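Local coordinates for protein aldo-keto reductase 1 (Coptotermes gestroi, PDB 5KET) that probably catalyses the NADP(H)-dependent interconversion of carbonyl compounds and alcohols, as a cofactor-bound member of the aldo/keto reductase family, at residues Leu121-Gln126 and Phe142-Ser147; Gln202-Val207 and Glu307-Asp312. All blocks are in the same frame, centred on the assembly; numbering follows the deposited sequence.

Contact 1 of 2, residues Leu121-Gln126 and Phe142-Ser147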
ATOM      1  N   LEU A 121      -6.545   0.479   7.425  1.00 39.35           N
ATOM      2  CA  LEU A 121      -6.854   1.811   7.974  1.00 38.29           C
ATOM      3  C   LEU A 121      -6.961   1.816   9.499  1.00 38.55           C
ATOM      4  O   LEU A 121      -7.711   1.005  10.056  1.00 44.51           O
ATOM      5  CB  LEU A 121      -8.149   2.372   7.369  1.00 39.70           C
ATOM      6  CG  LEU A 121      -7.953   3.547   6.402  1.00 44.00           C
ATOM      7  CD1 LEU A 121      -7.276   3.083   5.119  1.00 50.21           C
ATOM      8  CD2 LEU A 121      -9.271   4.225   6.103  1.00 40.76           C
ATOM      9  N   PRO A 122      -6.285   2.755  10.169  1.00 35.50           N
ATOM     10  CA  PRO A 122      -6.522   2.989  11.584  1.00 33.64           C
ATOM     11  C   PRO A 122      -7.986   3.228  11.921  1.00 40.36           C
ATOM     12  O   PRO A 122      -8.404   2.995  13.068  1.00 38.81           O
ATOM     13  CB  PRO A 122      -5.690   4.236  11.881  1.00 34.80           C
ATOM     14  CG  PRO A 122      -4.879   4.509  10.692  1.00 43.87           C
ATOM     15  CD  PRO A 122      -5.356   3.702   9.545  1.00 37.66           C
ATOM     16  N   VAL A 123      -8.772   3.749  10.991  1.00 43.39           N
ATOM     17  CA  VAL A 123     -10.153   4.135  11.247  1.00 46.06           C
ATOM     18  C   VAL A 123     -11.040   2.956  10.901  1.00 46.79           C
ATOM     19  O   VAL A 123     -11.034   2.474   9.768  1.00 51.11           O
ATOM     20  CB  VAL A 123     -10.550   5.374  10.425  1.00 46.49           C
ATOM     21  CG1 VAL A 123     -12.031   5.682  10.601  1.00 48.60           C
ATOM     22  CG2 VAL A 123      -9.671   6.574  10.790  1.00 47.96           C
ATOM     23  N   GLY A 124     -11.804   2.479  11.879  1.00 46.56           N
ATOM     24  CA  GLY A 124     -12.681   1.349  11.656  1.00 48.80           C
ATOM     25  C   GLY A 124     -14.063   1.761  11.175  1.00 49.96           C
ATOM     26  O   GLY A 124     -14.570   2.827  11.509  1.00 49.44           O
ATOM     27  N   PHE A 125     -14.656   0.906  10.353  1.00 37.69           N
ATOM     28  CA  PHE A 125     -16.070   0.994  10.027  1.00 42.93           C
ATOM     29  C   PHE A 125     -16.791  -0.075  10.834  1.00 45.36           C
ATOM     30  O   PHE A 125     -16.228  -1.131  11.124  1.00 45.59           O
ATOM     31  CB  PHE A 125     -16.349   0.770   8.535  1.00 43.86           C
ATOM     32  CG  PHE A 125     -15.512   1.603   7.606  1.00 39.93           C
ATOM     33  CD1 PHE A 125     -14.800   2.701   8.057  1.00 40.68           C
ATOM     34  CD2 PHE A 125     -15.450   1.279   6.264  1.00 36.77           C
ATOM     35  CE1 PHE A 125     -14.032   3.449   7.189  1.00 39.22           C
ATOM     36  CE2 PHE A 125     -14.691   2.023   5.396  1.00 39.00           C
ATOM     37  CZ  PHE A 125     -13.976   3.111   5.858  1.00 39.46           C
ATOM     38  N   GLN A 126     -18.033   0.205  11.214  1.00 47.88           N
ATOM     39  CA  GLN A 126     -18.809  -0.831  11.869  1.00 49.52           C
ATOM     40  C   GLN A 126     -19.151  -1.898  10.856  1.00 47.57           C
ATOM     41  O   GLN A 126     -19.570  -1.602   9.736  1.00 40.19           O
ATOM     42  CB  GLN A 126     -20.096  -0.284  12.479  1.00 52.87           C
ATOM     43  CG  GLN A 126     -20.009   1.100  12.984  1.00 52.96           C
ATOM     44  CD  GLN A 126     -21.385   1.639  13.252  1.00 62.60           C
ATOM     45  OE1 GLN A 126     -22.362   0.937  13.071  1.00 66.77           O
ATOM     46  NE2 GLN A 126     -21.480   2.882  13.670  1.00 65.62           N
ATOM     47  N   PHE A 142     -22.919   7.566   7.347  1.00 52.93           N
ATOM     48  CA  PHE A 142     -21.790   6.674   7.119  1.00 49.83           C
ATOM     49  C   PHE A 142     -21.402   6.005   8.433  1.00 49.98           C
ATOM     50  O   PHE A 142     -20.955   6.673   9.370  1.00 50.85           O
ATOM     51  CB  PHE A 142     -20.611   7.440   6.532  1.00 49.58           C
ATOM     52  CG  PHE A 142     -19.437   6.577   6.242  1.00 55.53           C
ATOM     53  CD1 PHE A 142     -19.545   5.545   5.331  1.00 59.45           C
ATOM     54  CD2 PHE A 142     -18.231   6.784   6.883  1.00 53.96           C
ATOM     55  CE1 PHE A 142     -18.474   4.736   5.062  1.00 58.12           C
ATOM     56  CE2 PHE A 142     -17.155   5.978   6.616  1.00 53.95           C
ATOM     57  CZ  PHE A 142     -17.275   4.953   5.705  1.00 54.79           C
ATOM     58  N   LEU A 143     -21.563   4.680   8.491  1.00 50.51           N
ATOM     59  CA  LEU A 143     -21.369   3.912   9.721  1.00 49.30           C
ATOM     60  C   LEU A 143     -19.888   3.788  10.056  1.00 51.69           C
ATOM     61  O   LEU A 143     -19.171   2.993   9.442  1.00 54.12           O
ATOM     62  CB  LEU A 143     -21.991   2.530   9.562  1.00 45.70           C
ATOM     63  CG  LEU A 143     -23.380   2.307  10.144  1.00 52.03           C
ATOM     64  CD1 LEU A 143     -24.304   3.439   9.766  1.00 52.09           C
ATOM     65  CD2 LEU A 143     -23.924   0.982   9.640  1.00 57.66           C
ATOM     66  N   ILE A 144     -19.435   4.539  11.053  1.00 53.19           N
ATOM     67  CA  ILE A 144     -18.057   4.484  11.524  1.00 50.30           C
ATOM     68  C   ILE A 144     -18.032   3.832  12.898  1.00 52.72           C
ATOM     69  O   ILE A 144     -18.931   4.055  13.719  1.00 62.50           O
ATOM     70  CB  ILE A 144     -17.435   5.891  11.566  1.00 51.21           C
ATOM     71  CG1 ILE A 144     -17.331   6.420  10.150  1.00 59.95           C
ATOM     72  CG2 ILE A 144     -16.066   5.870  12.203  1.00 46.86           C
ATOM     73  CD1 ILE A 144     -16.406   7.548  10.010  1.00 66.32           C
ATOM     74  N   ASP A 145     -17.012   3.014  13.144  1.00 48.20           N
ATOM     75  CA  ASP A 145     -16.830   2.400  14.453  1.00 49.39           C
ATOM     76  C   ASP A 145     -15.917   3.307  15.271  1.00 50.52           C
ATOM     77  O   ASP A 145     -14.696   3.276  15.132  1.00 55.52           O
ATOM     78  CB  ASP A 145     -16.267   0.990  14.330  1.00 49.97           C
ATOM     79  CG  ASP A 145     -16.241   0.264  15.656  1.00 58.45           C
ATOM     80  OD1 ASP A 145     -16.024  -0.965  15.655  1.00 61.54           O
ATOM     81  OD2 ASP A 145     -16.458   0.917  16.701  1.00 62.20           O
ATOM     82  N   THR A 146     -16.536   4.109  16.135  1.00 49.33           N
ATOM     83  CA  THR A 146     -15.856   4.946  17.108  1.00 48.45           C
ATOM     84  C   THR A 146     -14.972   4.146  18.063  1.00 49.73           C
ATOM     85  O   THR A 146     -14.109   4.735  18.728  1.00 49.97           O
ATOM     86  CB  THR A 146     -16.907   5.695  17.909  1.00 54.04           C
ATOM     87  OG1 THR A 146     -17.443   4.801  18.916  1.00 60.97           O
ATOM     88  CG2 THR A 146     -18.049   6.100  16.997  1.00 44.55           C
ATOM     89  N   SER A 147     -15.159   2.827  18.164  1.00 50.60           N
ATOM     90  CA  SER A 147     -14.573   2.015  19.222  1.00 52.86           C
ATOM     91  C   SER A 147     -13.335   1.260  18.763  1.00 47.19           C
ATOM     92  O   SER A 147     -12.970   0.253  19.374  1.00 53.05           O
ATOM     93  CB  SER A 147     -15.611   1.032  19.758  1.00 60.97           C
ATOM     94  OG  SER A 147     -15.988   0.108  18.754  1.00 60.52           O
TER
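Gln126 NE2 donates to Ile144 O over 2.8 Å. An N-H...O angle of 163° makes the bond nearly straight, and the acceptor lies only 4° out of the Gln126 amide plane, although NE2 itself stands well above the carbonyl plane of Ile144. The glutamine chain is extended beyond CG, which carries the amide across Leu143; while NE2 bonds to the carbonyl, OE1 packs against Leu143 CG at 3.4 Å. A second bond, Asp145 N to Gly124 O, measures 2.9 Å, while Ile144 CG2 lies 3.5 Å from that same Gly124 O. The Asp145 carboxylate reaches beyond the pair, its OD1 forming a salt bridge with Arg94.

At the other end the evidence is aromatic. Phe142 drives its edge at the face of Phe125 in a T-shaped stack, with centroids 5.0 Å apart and planes at 74°; Phe142 CZ sits over the centre of the Phe125 ring. Trp134 also meets Phe125, and Tyr325 stacks on Phe142. Both segments belong to the long excursion between barrel strand 114-119 and helix 150-162, where they cross at a steep angle and touch through a few bonds, consistent with loop A of the aldo-keto reductase (beta/alpha)8 barrel.

Contact 2 of 2, residues Gln202-Val207 and Glu307-Asp312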
ATOM      1  N   GLN A 202       7.486  12.954   0.352  1.00 39.03           N
ATOM      2  CA  GLN A 202       8.562  11.997   0.599  1.00 40.14           C
ATOM      3  C   GLN A 202       8.512  11.360   1.986  1.00 42.99           C
ATOM      4  O   GLN A 202       9.172  10.333   2.198  1.00 48.21           O
ATOM      5  CB  GLN A 202       9.917  12.674   0.393  1.00 37.60           C
ATOM      6  CG  GLN A 202      10.182  13.049  -1.043  1.00 39.89           C
ATOM      7  CD  GLN A 202      11.373  13.961  -1.211  1.00 47.83           C
ATOM      8  OE1 GLN A 202      11.438  14.741  -2.161  1.00 55.65           O
ATOM      9  NE2 GLN A 202      12.319  13.880  -0.291  1.00 48.06           N
ATOM     10  N   GLN A 203       7.761  11.936   2.928  1.00 36.34           N
ATOM     11  CA  GLN A 203       7.585  11.366   4.262  1.00 33.52           C
ATOM     12  C   GLN A 203       8.932  11.130   4.934  1.00 35.35           C
ATOM     13  O   GLN A 203       9.151  10.104   5.582  1.00 41.26           O
ATOM     14  CB  GLN A 203       6.758  10.071   4.222  1.00 30.79           C
ATOM     15  CG  GLN A 203       5.336  10.243   3.713  1.00 34.35           C
ATOM     16  CD  GLN A 203       4.297  10.190   4.819  1.00 38.18           C
ATOM     17  OE1 GLN A 203       4.449  10.831   5.864  1.00 35.56           O
ATOM     18  NE2 GLN A 203       3.213   9.447   4.581  1.00 40.95           N
ATOM     19  N   ARG A 204       9.843  12.097   4.770  1.00 36.22           N
ATOM     20  CA  ARG A 204      11.160  12.009   5.398  1.00 39.38           C
ATOM     21  C   ARG A 204      11.047  11.617   6.861  1.00 41.88           C
ATOM     22  O   ARG A 204      11.722  10.690   7.326  1.00 42.24           O
ATOM     23  CB  ARG A 204      11.902  13.345   5.281  1.00 36.28           C
ATOM     24  CG  ARG A 204      11.647  14.109   4.023  1.00 34.12           C
ATOM     25  CD  ARG A 204      12.230  13.388   2.860  1.00 36.13           C
ATOM     26  NE  ARG A 204      13.474  12.754   3.223  1.00 37.59           N
ATOM     27  CZ  ARG A 204      14.312  12.230   2.351  1.00 39.09           C
ATOM     28  NH1 ARG A 204      14.042  12.265   1.056  1.00 38.31           N
ATOM     29  NH2 ARG A 204      15.425  11.661   2.772  1.00 44.48           N
ATOM     30  N   GLU A 205      10.174  12.310   7.595  1.00 43.63           N
ATOM     31  CA  GLU A 205      10.096  12.128   9.038  1.00 44.56           C
ATOM     32  C   GLU A 205       9.549  10.752   9.401  1.00 45.95           C
ATOM     33  O   GLU A 205      10.057  10.097  10.317  1.00 47.38           O
ATOM     34  CB  GLU A 205       9.239  13.229   9.647  1.00 38.84           C
ATOM     35  CG  GLU A 205       9.911  14.571   9.626  1.00 40.82           C
ATOM     36  CD  GLU A 205       9.097  15.637  10.326  1.00 40.70           C
ATOM     37  OE1 GLU A 205       7.894  15.784  10.007  1.00 40.65           O
ATOM     38  OE2 GLU A 205       9.660  16.307  11.217  1.00 39.44           O
ATOM     39  N   LEU A 206       8.516  10.296   8.699  1.00 42.45           N
ATOM     40  CA  LEU A 206       7.927   9.021   9.069  1.00 39.15           C
ATOM     41  C   LEU A 206       8.819   7.854   8.663  1.00 46.57           C
ATOM     42  O   LEU A 206       8.870   6.846   9.377  1.00 51.58           O
ATOM     43  CB  LEU A 206       6.539   8.895   8.450  1.00 35.07           C
ATOM     44  CG  LEU A 206       5.721   7.665   8.846  1.00 32.41           C
ATOM     45  CD1 LEU A 206       5.833   7.368  10.348  1.00 30.07           C
ATOM     46  CD2 LEU A 206       4.263   7.858   8.441  1.00 30.43           C
ATOM     47  N   VAL A 207       9.539   7.967   7.542  1.00 45.78           N
ATOM     48  CA  VAL A 207      10.458   6.896   7.154  1.00 47.76           C
ATOM     49  C   VAL A 207      11.557   6.752   8.195  1.00 55.52           C
ATOM     50  O   VAL A 207      11.833   5.652   8.692  1.00 61.92           O
ATOM     51  CB  VAL A 207      11.048   7.154   5.757  1.00 46.91           C
ATOM     52  CG1 VAL A 207      12.223   6.215   5.511  1.00 44.97           C
ATOM     53  CG2 VAL A 207       9.991   6.967   4.687  1.00 48.81           C
ATOM     54  N   GLU A 307      18.004  17.577  -5.898  1.00 71.92           N
ATOM     55  CA  GLU A 307      16.968  18.252  -6.666  1.00 64.77           C
ATOM     56  C   GLU A 307      15.625  17.560  -6.469  1.00 58.27           C
ATOM     57  O   GLU A 307      14.595  18.223  -6.306  1.00 60.89           O
ATOM     58  CB  GLU A 307      17.334  18.294  -8.147  1.00 66.79           C
ATOM     59  CG  GLU A 307      18.753  18.740  -8.441  1.00 70.61           C
ATOM     60  CD  GLU A 307      19.199  18.322  -9.834  1.00 72.77           C
ATOM     61  OE1 GLU A 307      20.337  17.826  -9.992  1.00 75.99           O
ATOM     62  OE2 GLU A 307      18.395  18.477 -10.777  1.00 69.29           O
ATOM     63  N   LEU A 308      15.619  16.224  -6.456  1.00 51.28           N
ATOM     64  CA  LEU A 308      14.381  15.506  -6.170  1.00 50.31           C
ATOM     65  C   LEU A 308      13.932  15.726  -4.733  1.00 49.36           C
ATOM     66  O   LEU A 308      12.723  15.761  -4.457  1.00 44.28           O
ATOM     67  CB  LEU A 308      14.553  14.012  -6.464  1.00 49.24           C
ATOM     68  CG  LEU A 308      14.926  13.663  -7.911  1.00 51.96           C
ATOM     69  CD1 LEU A 308      14.901  12.164  -8.142  1.00 52.98           C
ATOM     70  CD2 LEU A 308      14.038  14.385  -8.924  1.00 48.54           C
ATOM     71  N   ASP A 309      14.879  15.880  -3.805  1.00 49.95           N
ATOM     72  CA  ASP A 309      14.505  16.209  -2.438  1.00 50.77           C
ATOM     73  C   ASP A 309      13.856  17.588  -2.359  1.00 47.33           C
ATOM     74  O   ASP A 309      12.948  17.799  -1.545  1.00 44.00           O
ATOM     75  CB  ASP A 309      15.729  16.129  -1.519  1.00 56.30           C
ATOM     76  CG  ASP A 309      16.135  14.693  -1.193  1.00 58.07           C
ATOM     77  OD1 ASP A 309      15.331  13.763  -1.430  1.00 54.96           O
ATOM     78  OD2 ASP A 309      17.262  14.498  -0.687  1.00 60.07           O
ATOM     79  N   SER A 310      14.292  18.532  -3.200  1.00 43.06           N
ATOM     80  CA  SER A 310      13.693  19.862  -3.175  1.00 44.09           C
ATOM     81  C   SER A 310      12.233  19.831  -3.600  1.00 43.45           C
ATOM     82  O   SER A 310      11.450  20.703  -3.201  1.00 43.38           O
ATOM     83  CB  SER A 310      14.480  20.821  -4.068  1.00 45.35           C
ATOM     84  OG  SER A 310      15.688  21.225  -3.446  1.00 47.18           O
ATOM     85  N   LEU A 311      11.845  18.836  -4.392  1.00 43.31           N
ATOM     86  CA  LEU A 311      10.487  18.791  -4.907  1.00 45.14           C
ATOM     87  C   LEU A 311       9.463  18.494  -3.826  1.00 46.98           C
ATOM     88  O   LEU A 311       8.272  18.749  -4.038  1.00 54.34           O
ATOM     89  CB  LEU A 311      10.394  17.738  -6.005  1.00 43.36           C
ATOM     90  CG  LEU A 311      11.158  18.078  -7.282  1.00 43.97           C
ATOM     91  CD1 LEU A 311      10.989  16.933  -8.260  1.00 47.56           C
ATOM     92  CD2 LEU A 311      10.698  19.422  -7.829  1.00 37.99           C
ATOM     93  N   ASP A 312       9.903  17.979  -2.680  1.00 45.46           N
ATOM     94  CA  ASP A 312       8.994  17.510  -1.637  1.00 42.58           C
ATOM     95  C   ASP A 312       8.120  18.644  -1.116  1.00 37.48           C
ATOM     96  O   ASP A 312       8.613  19.728  -0.789  1.00 37.45           O
ATOM     97  CB  ASP A 312       9.806  16.883  -0.499  1.00 44.93           C
ATOM     98  CG  ASP A 312       8.945  16.383   0.658  1.00 46.74           C
ATOM     99  OD1 ASP A 312       7.714  16.227   0.485  1.00 50.32           O
ATOM    100  OD2 ASP A 312       9.519  16.129   1.745  1.00 42.37           O
TER
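On the helical periphery of the (beta/alpha)8 barrel, the start of helix 204-212, which links barrel strands 192-196 and 216-220, meets the last part of helix 302-310 and the residues after it; that helix comes after helix 286-293, beyond the last barrel strand. The charged link is a salt bridge between Arg204 NH1 and Asp309 OD1, 3.2 Å apart. Its guanidinium and carboxylate planes stand 81° apart, so the two groups do not form a flat, two-pronged pair. Bends at chi2 (-68°) and chi3 (-36°) fold the arginine chain round so that NH1 arrives at the aspartate. Gln203 occupies the N-cap position before the helix, and the first helical turn is supported by Val207 N bonding to Gln203 O at 2.9 Å.

Asp312 approaches the residue ahead of that cap. The backbone N of Gln202 makes a weak hydrogen bond to Asp312 OD1, long at 3.3 Å, and OD1 also accepts from Arg314 N. The Gln202 methylenes lie against Asp312, CG being 3.9 Å from Asp312 CB, and His271 of helix 264-273 touches both Gln202 and Leu308. The second carboxylate oxygen, Asp312 OD2, sits 3.7 Å from Arg204 CG.

In the fold
The two contacts share no helix or strand; their centres are about 31 Å apart and their nearest atoms about 10 Å apart. Contact 1 is local in sequence, with 15 residues between its segments, and mostly buried; it combines backbone carbonyl bonding with an aromatic pair. Contact 2 spans 99 intervening residues, is only partly buried, and relies on charged and polar side chains where two outer helices meet. The Phe125 side chain lies about 10 Å from the bound NADP and about 8 Å from the side chain of His120, a predicted substrate-binding residue; in contact 2 the Gln202 side chain is about 13 Å from the cofactor.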